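Long-range contact in protein tudor (Drosophila melanogaster, PDB 4Q5W), which probably recognises symmetrically dimethylated arginines of the Piwi protein Aubergine through its Tudor domains and is required for primordial germ-cell formation: residues 4-12 and 17-25. Sequence-based numbering, arbitrary orientation. Where two conformers were deposited one is given.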
ATOM      1  N   THR A   4     -17.622   4.066  -4.493  1.00 30.11           N
ATOM      2  CA  THR A   4     -16.626   3.585  -5.449  1.00 24.28           C
ATOM      3  C   THR A   4     -15.777   2.453  -4.866  1.00 22.48           C
ATOM      4  O   THR A   4     -15.717   2.278  -3.653  1.00 25.58           O
ATOM      5  CB  THR A   4     -15.724   4.722  -5.961  1.00 28.09           C
ATOM      6  OG1 THR A   4     -15.129   4.332  -7.205  1.00 35.94           O
ATOM      7  CG2 THR A   4     -14.626   5.064  -4.963  1.00 16.00           C
ATOM      8  N   LYS A   5     -15.133   1.685  -5.743  1.00 17.13           N
ATOM      9  CA  LYS A   5     -14.430   0.477  -5.342  1.00 15.33           C
ATOM     10  C   LYS A   5     -12.923   0.682  -5.416  1.00 18.38           C
ATOM     11  O   LYS A   5     -12.440   1.427  -6.266  1.00 15.82           O
ATOM     12  CB  LYS A   5     -14.809  -0.686  -6.267  1.00 17.90           C
ATOM     13  CG  LYS A   5     -14.193  -2.020  -5.839  1.00 23.39           C
ATOM     14  CD  LYS A   5     -14.749  -3.195  -6.619  1.00 25.49           C
ATOM     15  CE  LYS A   5     -14.175  -3.271  -8.025  1.00 29.62           C
ATOM     16  NZ  LYS A   5     -14.725  -4.443  -8.771  1.00 24.24           N
ATOM     17  N   ALA A   6     -12.191   0.023  -4.525  1.00 13.34           N
ATOM     18  CA  ALA A   6     -10.736   0.067  -4.561  1.00 11.08           C
ATOM     19  C   ALA A   6     -10.162  -1.199  -3.948  1.00 12.97           C
ATOM     20  O   ALA A   6     -10.871  -1.972  -3.298  1.00 13.34           O
ATOM     21  CB  ALA A   6     -10.227   1.290  -3.814  1.00 10.86           C
ATOM     22  N   ILE A   7      -8.872  -1.418  -4.170  1.00 12.57           N
ATOM     23  CA  ILE A   7      -8.159  -2.517  -3.525  0.50 12.52           C
ATOM     24  C   ILE A   7      -7.063  -1.968  -2.623  1.00 14.26           C
ATOM     25  O   ILE A   7      -6.233  -1.166  -3.063  1.00 13.07           O
ATOM     26  CB  ILE A   7      -7.501  -3.444  -4.546  0.50 13.74           C
ATOM     27  CG1 ILE A   7      -8.559  -4.138  -5.403  0.50 16.57           C
ATOM     28  CG2 ILE A   7      -6.622  -4.479  -3.840  0.50 15.85           C
ATOM     29  CD1 ILE A   7      -7.964  -4.933  -6.545  0.50 20.83           C
ATOM     30  N   ILE A   8      -7.059  -2.383  -1.360  1.00 12.99           N
ATOM     31  CA  ILE A   8      -6.006  -1.955  -0.444  1.00 10.08           C
ATOM     32  C   ILE A   8      -4.738  -2.753  -0.710  1.00 11.14           C
ATOM     33  O   ILE A   8      -4.743  -3.985  -0.667  1.00 13.70           O
ATOM     34  CB  ILE A   8      -6.463  -2.067   1.025  1.00  9.17           C
ATOM     35  CG1 ILE A   8      -7.600  -1.067   1.255  1.00 15.12           C
ATOM     36  CG2 ILE A   8      -5.303  -1.793   1.988  1.00 12.24           C
ATOM     37  CD1 ILE A   8      -8.252  -1.150   2.624  1.00 17.19           C
ATOM     38  N   THR A   9      -3.665  -2.028  -1.022  1.00 12.80           N
ATOM     39  CA  THR A   9      -2.390  -2.638  -1.388  1.00 13.01           C
ATOM     40  C   THR A   9      -1.319  -2.530  -0.298  1.00 12.04           C
ATOM     41  O   THR A   9      -0.353  -3.298  -0.305  1.00 16.83           O
ATOM     42  CB  THR A   9      -1.850  -2.066  -2.722  1.00 12.64           C
ATOM     43  OG1 THR A   9      -1.880  -0.637  -2.687  1.00 14.98           O
ATOM     44  CG2 THR A   9      -2.691  -2.554  -3.884  1.00 14.01           C
ATOM     45  N   HIS A  10      -1.486  -1.597   0.637  1.00 15.04           N
ATOM     46  CA  HIS A  10      -0.547  -1.488   1.763  1.00 14.74           C
ATOM     47  C   HIS A  10      -1.126  -0.695   2.911  1.00 15.93           C
ATOM     48  O   HIS A  10      -1.713   0.365   2.714  1.00 11.47           O
ATOM     49  CB  HIS A  10       0.772  -0.817   1.348  1.00 11.98           C
ATOM     50  CG  HIS A  10       1.736  -0.643   2.484  1.00 13.44           C
ATOM     51  ND1 HIS A  10       2.333  -1.712   3.121  1.00 17.12           N
ATOM     52  CD2 HIS A  10       2.195   0.469   3.107  1.00 15.61           C
ATOM     53  CE1 HIS A  10       3.121  -1.266   4.083  1.00 16.84           C
ATOM     54  NE2 HIS A  10       3.052   0.055   4.099  1.00 16.22           N
ATOM     55  N   VAL A  11      -0.932  -1.194   4.122  1.00 16.71           N
ATOM     56  CA  VAL A  11      -1.353  -0.455   5.302  1.00 15.94           C
ATOM     57  C   VAL A  11      -0.149  -0.032   6.122  1.00 14.24           C
ATOM     58  O   VAL A  11       0.576  -0.878   6.634  1.00 16.57           O
ATOM     59  CB  VAL A  11      -2.276  -1.302   6.181  1.00 13.16           C
ATOM     60  CG1 VAL A  11      -2.587  -0.555   7.491  1.00 12.27           C
ATOM     61  CG2 VAL A  11      -3.539  -1.620   5.425  1.00 14.64           C
ATOM     62  N   GLU A  12       0.080   1.273   6.239  1.00 13.86           N
ATOM     63  CA  GLU A  12       1.143   1.767   7.110  1.00 16.45           C
ATOM     64  C   GLU A  12       0.605   1.885   8.533  1.00 16.53           C
ATOM     65  O   GLU A  12       1.243   1.464   9.499  1.00 15.87           O
ATOM     66  CB  GLU A  12       1.645   3.125   6.624  1.00 20.26           C
ATOM     67  CG  GLU A  12       2.875   3.625   7.370  1.00 21.93           C
ATOM     68  CD  GLU A  12       4.111   2.786   7.083  1.00 27.44           C
ATOM     69  OE1 GLU A  12       4.207   2.203   5.981  1.00 29.24           O
ATOM     70  OE2 GLU A  12       4.984   2.702   7.965  1.00 24.22           O
ATOM     71  N   ILE A  17      -3.327   4.553   4.419  1.00  9.00           N
ATOM     72  CA  ILE A  17      -3.648   3.326   3.715  1.00 13.34           C
ATOM     73  C   ILE A  17      -3.533   3.577   2.219  1.00 13.73           C
ATOM     74  O   ILE A  17      -4.138   4.515   1.710  1.00 16.22           O
ATOM     75  CB  ILE A  17      -5.096   2.891   4.041  1.00 11.14           C
ATOM     76  CG1 ILE A  17      -5.267   2.678   5.546  1.00  9.99           C
ATOM     77  CG2 ILE A  17      -5.482   1.609   3.293  1.00 13.03           C
ATOM     78  CD1 ILE A  17      -6.711   2.410   5.932  1.00 14.01           C
ATOM     79  N   TYR A  18      -2.746   2.750   1.533  1.00 14.13           N
ATOM     80  CA  TYR A  18      -2.597   2.822   0.078  1.00 11.43           C
ATOM     81  C   TYR A  18      -3.688   2.023  -0.624  1.00 11.82           C
ATOM     82  O   TYR A  18      -3.866   0.842  -0.332  1.00 13.21           O
ATOM     83  CB  TYR A  18      -1.232   2.258  -0.335  1.00  9.74           C
ATOM     84  CG  TYR A  18      -0.064   3.152   0.015  1.00 12.77           C
ATOM     85  CD1 TYR A  18       0.470   3.161   1.299  1.00 15.50           C
ATOM     86  CD2 TYR A  18       0.515   3.967  -0.943  1.00 14.09           C
ATOM     87  CE1 TYR A  18       1.544   3.973   1.620  1.00 17.58           C
ATOM     88  CE2 TYR A  18       1.593   4.785  -0.633  1.00 16.26           C
ATOM     89  CZ  TYR A  18       2.102   4.782   0.650  1.00 18.64           C
ATOM     90  OH  TYR A  18       3.172   5.595   0.959  1.00 17.83           O
ATOM     91  N   LEU A  19      -4.417   2.659  -1.546  1.00 12.40           N
ATOM     92  CA  LEU A  19      -5.487   1.994  -2.286  1.00 13.14           C
ATOM     93  C   LEU A  19      -5.366   2.249  -3.771  1.00 12.73           C
ATOM     94  O   LEU A  19      -5.046   3.358  -4.185  1.00 14.32           O
ATOM     95  CB  LEU A  19      -6.874   2.534  -1.890  1.00 19.69           C
ATOM     96  CG  LEU A  19      -7.475   2.210  -0.533  1.00 28.35           C
ATOM     97  CD1 LEU A  19      -6.784   3.045   0.480  1.00 34.43           C
ATOM     98  CD2 LEU A  19      -8.960   2.486  -0.511  1.00 28.31           C
ATOM     99  N   GLN A  20      -5.691   1.240  -4.568  1.00 11.95           N
ATOM    100  CA  GLN A  20      -5.789   1.429  -6.006  1.00 14.04           C
ATOM    101  C   GLN A  20      -7.255   1.487  -6.393  1.00 14.98           C
ATOM    102  O   GLN A  20      -7.970   0.504  -6.259  1.00 11.34           O
ATOM    103  CB  GLN A  20      -5.098   0.283  -6.735  1.00 11.25           C
ATOM    104  CG  GLN A  20      -3.609   0.202  -6.424  1.00 13.47           C
ATOM    105  CD  GLN A  20      -2.958  -0.982  -7.096  1.00 14.61           C
ATOM    106  OE1 GLN A  20      -3.640  -1.864  -7.623  1.00 12.60           O
ATOM    107  NE2 GLN A  20      -1.630  -0.997  -7.110  1.00 14.19           N
ATOM    108  N   PHE A  21      -7.709   2.648  -6.859  1.00 15.14           N
ATOM    109  CA  PHE A  21      -9.111   2.805  -7.241  1.00 12.16           C
ATOM    110  C   PHE A  21      -9.378   2.121  -8.572  1.00 13.96           C
ATOM    111  O   PHE A  21      -8.497   2.073  -9.433  1.00 14.39           O
ATOM    112  CB  PHE A  21      -9.499   4.277  -7.259  1.00 13.02           C
ATOM    113  CG  PHE A  21      -9.667   4.847  -5.885  1.00 14.99           C
ATOM    114  CD1 PHE A  21      -8.599   5.419  -5.227  1.00 13.61           C
ATOM    115  CD2 PHE A  21     -10.891   4.773  -5.238  1.00 14.87           C
ATOM    116  CE1 PHE A  21      -8.741   5.923  -3.943  1.00 14.84           C
ATOM    117  CE2 PHE A  21     -11.044   5.282  -3.952  1.00 16.34           C
ATOM    118  CZ  PHE A  21      -9.968   5.858  -3.311  1.00 17.02           C
ATOM    119  N   SER A  22     -10.585   1.579  -8.727  1.00 12.75           N
ATOM    120  CA  SER A  22     -10.881   0.679  -9.850  1.00 12.66           C
ATOM    121  C   SER A  22     -10.672   1.299 -11.224  1.00 13.41           C
ATOM    122  O   SER A  22     -10.379   0.584 -12.182  1.00 14.90           O
ATOM    123  CB  SER A  22     -12.294   0.072  -9.734  1.00 13.36           C
ATOM    124  OG  SER A  22     -13.316   1.032  -9.962  1.00 17.80           O
ATOM    125  N   GLU A  23     -10.809   2.623 -11.319  1.00 15.17           N
ATOM    126  CA  GLU A  23     -10.583   3.336 -12.582  1.00 18.48           C
ATOM    127  C   GLU A  23      -9.197   3.045 -13.164  1.00 15.75           C
ATOM    128  O   GLU A  23      -9.000   3.141 -14.376  1.00 15.38           O
ATOM    129  CB  GLU A  23     -10.737   4.853 -12.398  1.00 21.52           C
ATOM    130  CG  GLU A  23      -9.615   5.461 -11.559  1.00 23.56           C
ATOM    131  CD  GLU A  23      -9.587   6.989 -11.545  1.00 32.61           C
ATOM    132  OE1 GLU A  23     -10.503   7.629 -12.112  1.00 32.45           O
ATOM    133  OE2 GLU A  23      -8.628   7.543 -10.948  1.00 32.44           O
ATOM    134  N   LYS A  24      -8.248   2.690 -12.299  1.00 15.55           N
ATOM    135  CA  LYS A  24      -6.860   2.469 -12.714  1.00 15.28           C
ATOM    136  C   LYS A  24      -6.440   1.000 -12.842  1.00 15.15           C
ATOM    137  O   LYS A  24      -5.251   0.707 -13.023  1.00 11.54           O
ATOM    138  CB  LYS A  24      -5.908   3.161 -11.735  1.00 16.45           C
ATOM    139  CG  LYS A  24      -5.855   4.674 -11.872  1.00 20.63           C
ATOM    140  CD  LYS A  24      -4.799   5.229 -10.931  1.00 23.08           C
ATOM    141  CE  LYS A  24      -4.630   6.731 -11.058  1.00 28.56           C
ATOM    142  NZ  LYS A  24      -3.675   7.205  -9.999  1.00 29.21           N
ATOM    143  N   ASP A  25      -7.386   0.070 -12.745  1.00 14.40           N
ATOM    144  CA  ASP A  25      -7.017  -1.349 -12.807  1.00 15.51           C
ATOM    145  C   ASP A  25      -6.311  -1.741 -14.110  1.00 12.85           C
ATOM    146  O   ASP A  25      -5.323  -2.480 -14.086  1.00 17.39           O
ATOM    147  CB  ASP A  25      -8.236  -2.249 -12.612  1.00 16.02           C
ATOM    148  CG  ASP A  25      -8.757  -2.221 -11.200  1.00 20.61           C
ATOM    149  OD1 ASP A  25      -8.021  -1.773 -10.292  1.00 17.56           O
ATOM    150  OD2 ASP A  25      -9.906  -2.668 -11.001  1.00 21.83           O
TER
HETATM  151  O   HOH W   1       3.933   4.640   4.077  1.00 22.54           O
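With CG of His10 anti to the backbone N (chi1 178°) and CG of Tyr18 anti to its carbonyl carbon (chi1 -72°), the two side chains lie alongside each other, and Tyr18 CD1 meets the imidazole edge 3.7 Å from His10 CD2. The ring planes are inclined at 52°. His10 NE2 donates to Glu12 OE1 (3.1 Å), which lies almost in the imidazole plane, so the bond should limit the ring's rotation. With an alanine here, the Tyr18 ring would probably lose its flat neighbour and Glu12 OE1 the N-H that holds it. Strands 5-11 and 16-21 form an antiparallel beta hairpin in this extended Tudor domain, interrupted by a classic beta bulge: Thr9 and His10 both face Tyr18, whose O accepts from Thr9 N (3.0 Å) and whose N donates to His10 O (2.9 Å). Threonine suits position 9 because its two branches do different work: CG2 packs on the Gln20 amide, 3.6 Å from Gln20 CD, while OG1 bonds to Tyr84 O; Gln20 NE2 reaches Asp83 O. On the other face, beneath helix 122-134, Ile8 CG2 meets Ile17 CG2 at 3.6 Å. Small Ala6 fits under Phe21, its CB 4.2 Å from the ring centroid in a CH-pi contact.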